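Local coordinates for Exo-beta-1,4-mannosidase (Rhizomucor miehei, PDB 4LYP), which probably hydrolyses terminal beta-1,4-linked mannose residues from the non-reducing ends of mannosides as a family 5 glycoside hydrolase, at residues Q64-G69 and P114-Q119; G126-L131 and Q213-T218; K222-K225 and V229-S232. All coordinates share one frame; numbering follows the deposited sequence.

Contact 1 of 3, residues Q64-G69 and P114-Q119; sequences QGMNLG and PSMMPQ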
# COMPACT_ATOMS: atom_id res chain seq x y z
N GLN A 64 -5.71 -6.44 1.60
CA GLN A 64 -6.85 -7.34 1.64
C GLN A 64 -7.50 -7.38 2.98
O GLN A 64 -8.48 -8.10 3.19
CB GLN A 64 -6.42 -8.76 1.18
CG GLN A 64 -5.53 -9.53 2.17
CD GLN A 64 -4.05 -9.26 2.11
OE1 GLN A 64 -3.58 -8.12 1.82
NE2 GLN A 64 -3.25 -10.28 2.39
N GLY A 65 -7.01 -6.56 3.96
CA GLY A 65 -7.50 -6.65 5.33
C GLY A 65 -8.98 -6.36 5.43
O GLY A 65 -9.72 -7.02 6.17
N MET A 66 -9.48 -5.27 4.77
CA MET A 66 -10.88 -4.92 4.88
C MET A 66 -11.76 -6.08 4.43
O MET A 66 -12.74 -6.46 5.09
CB MET A 66 -11.13 -3.65 4.08
CG MET A 66 -12.61 -3.39 3.76
SD MET A 66 -12.90 -1.79 2.96
CE MET A 66 -12.10 -2.08 1.39
N ASN A 67 -11.43 -6.70 3.27
CA ASN A 67 -12.24 -7.80 2.77
C ASN A 67 -12.15 -9.05 3.61
O ASN A 67 -13.15 -9.75 3.78
CB ASN A 67 -11.89 -8.15 1.33
CG ASN A 67 -12.61 -7.24 0.34
OD1 ASN A 67 -13.80 -7.54 0.00
ND2 ASN A 67 -12.01 -6.21 -0.07
N LEU A 68 -11.00 -9.33 4.22
CA LEU A 68 -10.91 -10.49 5.14
C LEU A 68 -11.61 -10.21 6.48
O LEU A 68 -12.13 -11.16 7.10
CB LEU A 68 -9.45 -10.89 5.38
CG LEU A 68 -8.78 -11.62 4.22
CD1 LEU A 68 -7.35 -11.87 4.58
CD2 LEU A 68 -9.48 -12.90 3.86
N GLY A 69 -11.68 -8.95 6.93
CA GLY A 69 -12.37 -8.63 8.16
C GLY A 69 -13.88 -8.63 8.03
O GLY A 69 -14.57 -8.61 9.04
N PRO A 114 -16.61 -8.68 -2.86
CA PRO A 114 -17.47 -7.56 -3.25
C PRO A 114 -16.76 -6.21 -2.94
O PRO A 114 -15.93 -6.12 -2.00
CB PRO A 114 -18.74 -7.75 -2.36
CG PRO A 114 -18.20 -8.46 -1.12
CD PRO A 114 -17.04 -9.30 -1.57
N SER A 115 -17.11 -5.19 -3.72
CA SER A 115 -16.57 -3.87 -3.54
C SER A 115 -17.16 -3.18 -2.28
O SER A 115 -18.30 -3.44 -1.86
CB SER A 115 -16.86 -3.02 -4.77
OG SER A 115 -18.26 -2.90 -5.04
N MET A 116 -16.35 -2.27 -1.74
CA MET A 116 -16.83 -1.43 -0.64
C MET A 116 -17.95 -0.45 -1.08
O MET A 116 -18.88 -0.17 -0.35
CB MET A 116 -15.62 -0.67 -0.10
CG MET A 116 -15.82 0.17 1.12
SD MET A 116 -14.40 1.21 1.36
CE MET A 116 -14.65 1.67 3.09
N MET A 117 -17.74 0.08 -2.30
CA MET A 117 -18.63 1.15 -2.82
C MET A 117 -19.07 0.71 -4.23
O MET A 117 -18.49 1.09 -5.26
CB MET A 117 -17.93 2.47 -2.84
CG MET A 117 -18.87 3.61 -3.16
SD MET A 117 -18.19 5.28 -3.05
CE MET A 117 -17.17 5.38 -4.51
N PRO A 118 -20.16 -0.09 -4.29
CA PRO A 118 -20.58 -0.64 -5.59
C PRO A 118 -21.10 0.40 -6.61
O PRO A 118 -20.98 0.17 -7.81
CB PRO A 118 -21.70 -1.70 -5.23
CG PRO A 118 -22.12 -1.25 -3.83
CD PRO A 118 -20.82 -0.78 -3.17
N GLN A 119 -21.62 1.51 -6.11
CA GLN A 119 -22.00 2.66 -6.95
C GLN A 119 -21.60 3.88 -6.13
O GLN A 119 -21.54 3.82 -4.90
CB GLN A 119 -23.56 2.69 -7.21
CG GLN A 119 -24.07 1.50 -7.95
CD GLN A 119 -25.57 1.62 -8.20
OE1 GLN A 119 -26.35 1.26 -7.37
NE2 GLN A 119 -25.95 2.17 -9.35
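Met66 lays its thioether across that of Met116, the two side chains crossing at about a right angle with SD of Met66 3.7 Å from SD of Met116. Each sulfur also meets the other's methyl group: Met66 SD lies 3.9 Å from Met116 CE, and Met66 CE lies 4.0 Å from Met116 SD. The shapes of the two chains differ. Met116 runs extended beyond CG, whereas Met66 is straight as far as SD and then bends (chi3 67°), which sets its methyl alongside the base of its partner, with Met66 CE 4.1 Å from Met116 CB. One helical step on, the side chains of Asn67 and Pro114, the latter after a cis peptide bond, slide past each other in opposite directions.

The contact joins the short helix 65-69, which follows the first strand of the barrel core, to the long loop between strand 95-99 and helix 125-140. That helix covers this side of the contact, with Met116 also resting on its Leu131. The loop has polar ties of its own, from Ser115 OG to Asp106 and from Met116 N to Ser102 OG. All four touching residues are buried, and the methionine pair is held by dispersion between polarisable sulfur and methyl groups, a cohesion that depends on close packing more than on any fixed bond direction.

Contact 2 of 3, residues G126-L131 and Q213-T218; sequences GVFVGL and QNRRNT
Arg215 sets CG anti to its own N (chi1 172°) and bends once at chi2 (66°), a course that carries its extended outer half over the ring of Phe128. The guanidinium lies flat on that ring, centres 4.0 Å apart and planes within 2° of parallel, in an offset stack that is also a cation-pi contact. The aliphatic part of the arginine shares the same face: Arg215 CD sits 3.5 Å from Phe128 CE1 toward the rim, a CH-pi contact, and Arg215 CG is 3.6 Å from that same CE1. Farther along, Arg215 NH1 is 3.6 Å from Phe128 CG, so the long side chain covers the ring from its outer end back to its root.

Val129 approaches the guanidinium at its edge, in plane, with CG2 3.6 Å from Arg215 NH2. The same methyl, Val129 CG2, lies 4.0 Å from Thr218 OG1, at the more open border of the contact. The strongest polar partners come from the helix itself: Arg215 forms salt bridges through NH1 to Glu125 and through NH2 to Asp132, and Thr218 OG1 also bonds Asp132. Stacking on a ring keeps the in-plane N-H groups available to these carboxylates, which probably neutralise the arginine's charge. The contact clasps the loop after helix 197-213 onto helix 125-140, part of the helical layer that surrounds the strands of a TIM barrel, the (beta/alpha)8 fold of family 5 glycoside hydrolases.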
# COMPACT_ATOMS: atom_id res chain seq x y z
N GLY A 126 -21.38 -4.64 4.85
CA GLY A 126 -20.61 -5.80 5.29
C GLY A 126 -19.11 -5.53 5.05
O GLY A 126 -18.22 -5.88 5.90
N VAL A 127 -18.76 -4.99 3.92
CA VAL A 127 -17.36 -4.77 3.61
C VAL A 127 -16.83 -3.59 4.50
O VAL A 127 -15.74 -3.68 5.03
CB VAL A 127 -17.16 -4.45 2.09
CG1 VAL A 127 -15.71 -4.09 1.80
CG2 VAL A 127 -17.60 -5.65 1.27
N PHE A 128 -17.60 -2.54 4.68
CA PHE A 128 -17.18 -1.46 5.55
C PHE A 128 -16.90 -1.92 6.95
O PHE A 128 -15.93 -1.50 7.59
CB PHE A 128 -18.22 -0.33 5.48
CG PHE A 128 -17.66 1.07 5.48
CD1 PHE A 128 -16.52 1.45 6.21
CD2 PHE A 128 -18.31 2.06 4.65
CE1 PHE A 128 -16.04 2.77 6.13
CE2 PHE A 128 -17.88 3.38 4.67
CZ PHE A 128 -16.73 3.74 5.34
N VAL A 129 -17.77 -2.81 7.46
CA VAL A 129 -17.53 -3.35 8.81
C VAL A 129 -16.21 -4.11 8.85
O VAL A 129 -15.55 -4.15 9.90
CB VAL A 129 -18.78 -4.17 9.23
CG1 VAL A 129 -18.45 -5.07 10.44
CG2 VAL A 129 -19.96 -3.29 9.54
N GLY A 130 -15.80 -4.74 7.73
CA GLY A 130 -14.49 -5.38 7.72
C GLY A 130 -13.38 -4.39 8.00
O GLY A 130 -12.39 -4.73 8.66
N LEU A 131 -13.49 -3.18 7.44
CA LEU A 131 -12.47 -2.15 7.73
C LEU A 131 -12.52 -1.75 9.22
O LEU A 131 -11.46 -1.57 9.87
CB LEU A 131 -12.71 -0.92 6.80
CG LEU A 131 -11.67 0.20 6.88
CD1 LEU A 131 -10.24 -0.28 6.63
CD2 LEU A 131 -12.05 1.25 5.87
N GLN A 213 -13.39 9.23 6.39
CA GLN A 213 -12.86 10.02 7.50
C GLN A 213 -13.87 10.17 8.63
O GLN A 213 -13.51 10.29 9.80
CB GLN A 213 -12.37 11.38 7.03
CG GLN A 213 -11.13 11.30 6.15
CD GLN A 213 -10.58 12.68 5.81
OE1 GLN A 213 -11.31 13.62 5.51
NE2 GLN A 213 -9.28 12.82 5.90
N ASN A 214 -15.19 10.18 8.28
CA ASN A 214 -16.26 10.33 9.29
C ASN A 214 -16.89 9.04 9.71
O ASN A 214 -17.86 9.03 10.47
CB ASN A 214 -17.27 11.32 8.74
CG ASN A 214 -16.67 12.71 8.79
OD1 ASN A 214 -16.69 13.37 9.85
ND2 ASN A 214 -16.05 13.13 7.70
N ARG A 215 -16.34 7.89 9.31
CA ARG A 215 -16.92 6.59 9.69
C ARG A 215 -16.82 6.43 11.21
O ARG A 215 -15.75 6.63 11.78
CB ARG A 215 -16.07 5.49 8.98
CG ARG A 215 -16.43 4.03 9.43
CD ARG A 215 -17.85 3.63 9.00
NE ARG A 215 -18.02 2.21 9.34
CZ ARG A 215 -19.05 1.49 8.88
NH1 ARG A 215 -19.98 2.04 8.07
NH2 ARG A 215 -19.11 0.20 9.18
N ARG A 216 -17.92 6.00 11.82
CA ARG A 216 -17.86 5.52 13.19
C ARG A 216 -17.52 4.06 13.17
O ARG A 216 -18.26 3.21 12.60
CB ARG A 216 -19.21 5.79 13.90
CG ARG A 216 -19.17 5.32 15.35
CD ARG A 216 -20.53 5.62 15.97
NE ARG A 216 -20.56 4.97 17.30
CZ ARG A 216 -20.81 3.66 17.59
NH1 ARG A 216 -21.16 2.74 16.64
NH2 ARG A 216 -20.68 3.27 18.86
N ASN A 217 -16.44 3.69 13.81
CA ASN A 217 -16.04 2.28 13.91
C ASN A 217 -17.11 1.55 14.68
O ASN A 217 -17.34 1.86 15.87
CB ASN A 217 -14.67 2.21 14.60
CG ASN A 217 -14.09 0.83 14.55
OD1 ASN A 217 -14.75 -0.13 14.99
ND2 ASN A 217 -12.87 0.69 14.01
N THR A 218 -17.79 0.57 14.08
CA THR A 218 -18.90 -0.08 14.75
C THR A 218 -18.44 -0.99 15.89
O THR A 218 -19.26 -1.41 16.71
CB THR A 218 -19.72 -0.91 13.73
OG1 THR A 218 -18.88 -1.91 13.12
CG2 THR A 218 -20.41 -0.05 12.68

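Contact 3 of 3, residues K222-K225 and V229-S232; sequences KIYK and VIMS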
# COMPACT_ATOMS: atom_id res chain seq x y z
N LYS A 222 -14.85 4.51 17.78
CA LYS A 222 -14.06 5.69 17.40
C LYS A 222 -14.46 6.21 16.04
O LYS A 222 -14.64 5.42 15.09
CB LYS A 222 -12.55 5.37 17.44
CG LYS A 222 -12.05 5.11 18.84
CD LYS A 222 -10.56 4.83 18.88
CE LYS A 222 -10.24 3.37 18.49
NZ LYS A 222 -8.72 3.16 18.39
N ILE A 223 -14.53 7.52 15.90
CA ILE A 223 -14.67 8.10 14.56
C ILE A 223 -13.28 8.04 13.92
O ILE A 223 -12.27 8.35 14.56
CB ILE A 223 -15.17 9.54 14.64
CG1 ILE A 223 -16.49 9.59 15.43
CG2 ILE A 223 -15.34 10.10 13.20
CD1 ILE A 223 -17.57 8.85 14.88
N TYR A 224 -13.23 7.64 12.62
CA TYR A 224 -11.88 7.39 12.04
C TYR A 224 -10.93 8.58 12.17
O TYR A 224 -9.75 8.43 12.48
CB TYR A 224 -11.99 6.95 10.58
CG TYR A 224 -12.40 5.52 10.34
CD1 TYR A 224 -13.09 4.73 11.28
CD2 TYR A 224 -12.13 4.95 9.09
CE1 TYR A 224 -13.48 3.41 10.97
CE2 TYR A 224 -12.53 3.67 8.76
CZ TYR A 224 -13.21 2.91 9.66
OH TYR A 224 -13.61 1.65 9.32
N LYS A 225 -11.43 9.81 11.85
CA LYS A 225 -10.59 11.01 11.88
C LYS A 225 -10.10 11.35 13.29
O LYS A 225 -9.19 12.16 13.43
CB LYS A 225 -11.29 12.20 11.30
CG LYS A 225 -12.53 12.68 12.06
CD LYS A 225 -13.30 13.76 11.26
CE LYS A 225 -14.41 14.33 12.11
NZ LYS A 225 -15.18 15.30 11.29
N VAL A 229 -5.02 5.18 15.88
CA VAL A 229 -4.53 3.98 15.18
C VAL A 229 -4.23 4.31 13.71
O VAL A 229 -3.40 3.65 13.09
CB VAL A 229 -5.55 2.84 15.34
CG1 VAL A 229 -5.21 1.66 14.45
CG2 VAL A 229 -5.62 2.41 16.82
N ILE A 230 -4.92 5.30 13.13
CA ILE A 230 -4.63 5.73 11.78
C ILE A 230 -3.40 6.65 11.84
O ILE A 230 -3.47 7.72 12.47
CB ILE A 230 -5.88 6.40 11.17
CG1 ILE A 230 -6.94 5.31 10.93
CG2 ILE A 230 -5.51 7.14 9.87
CD1 ILE A 230 -8.31 5.86 10.61
N MET A 231 -2.33 6.25 11.16
CA MET A 231 -1.14 7.08 11.00
C MET A 231 -1.37 8.15 9.97
O MET A 231 -0.94 9.32 10.14
CB MET A 231 0.05 6.17 10.60
CG MET A 231 1.22 7.01 10.08
SD MET A 231 2.66 5.96 9.83
CE MET A 231 3.64 6.97 8.71
N SER A 232 -1.89 7.77 8.82
CA SER A 232 -2.01 8.73 7.72
C SER A 232 -3.19 8.40 6.82
O SER A 232 -3.60 7.22 6.71
CB SER A 232 -0.71 8.83 6.91
OG SER A 232 -0.51 7.60 6.27
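Apolar packing centres on the delta methyl of Ile230, which reaches the root of Tyr224 rather than the far end of its ring: Ile230 CD1 lies 3.8 Å from Tyr224 CB and 4.1 Å from Tyr224 CG. The two side chains cross at about a right angle, and Ile230 CD1 also touches the main chain, 3.5 Å from Tyr224 O. Tyr224 and Ile230 both pack on Met147 of strand 144-148, while Tyr224 also leans on Leu131 and Leu135 of helix 125-140. In the TIM barrel this is the seam where the chain, having left helix 197-213, turns into the fourth barrel strand, 230-234, which pairs in parallel with 144-148; Ile230 turns its side chain toward the incoming loop at the start of its strand.

The polar part is the ammonium of Lys222: its side chain crosses that of Val229 at about a right angle, with Lys222 NZ 3.6 Å from Val229 CG2. A bend at chi3 (-80°) turns the lysine tip toward this methyl and toward two carboxylates, Asp227 and Asp139, to which NZ forms salt bridges. Two such neighbours would favour the protonated amine in this partly covered setting. Among the hydrogen bonds, Tyr224 OH is bound to Asp132, which fixes the far end of the ring against helix 125-140, and the OD1 of Asp227 that takes the lysine also accepts Val229 N.

How the contacts relate
Helix 125-140 ties the three contacts together. Contacts 1 and 2, with centres about 10 Å apart, touch directly: Met116 CE lies 3.5 Å from Phe128 CE1, and Met66 CG 3.4 Å from Val127 O. Contacts 2 and 3, whose centres are about 11 Å apart, are joined by two probable backbone hydrogen bonds, Arg215 O to Tyr224 N and Asn217 N to Lys222 O, both 2.8 Å; Asp132 serves side chains of both. Contacts 1 and 3 do not touch, their nearest atoms being about 6 Å apart. None of the contact residues lines the two guanidine sites, but strand 230-234 of contact 3 leads to Glu238, which lines one of them with Trp153, Trp293, Asn296 and Glu416.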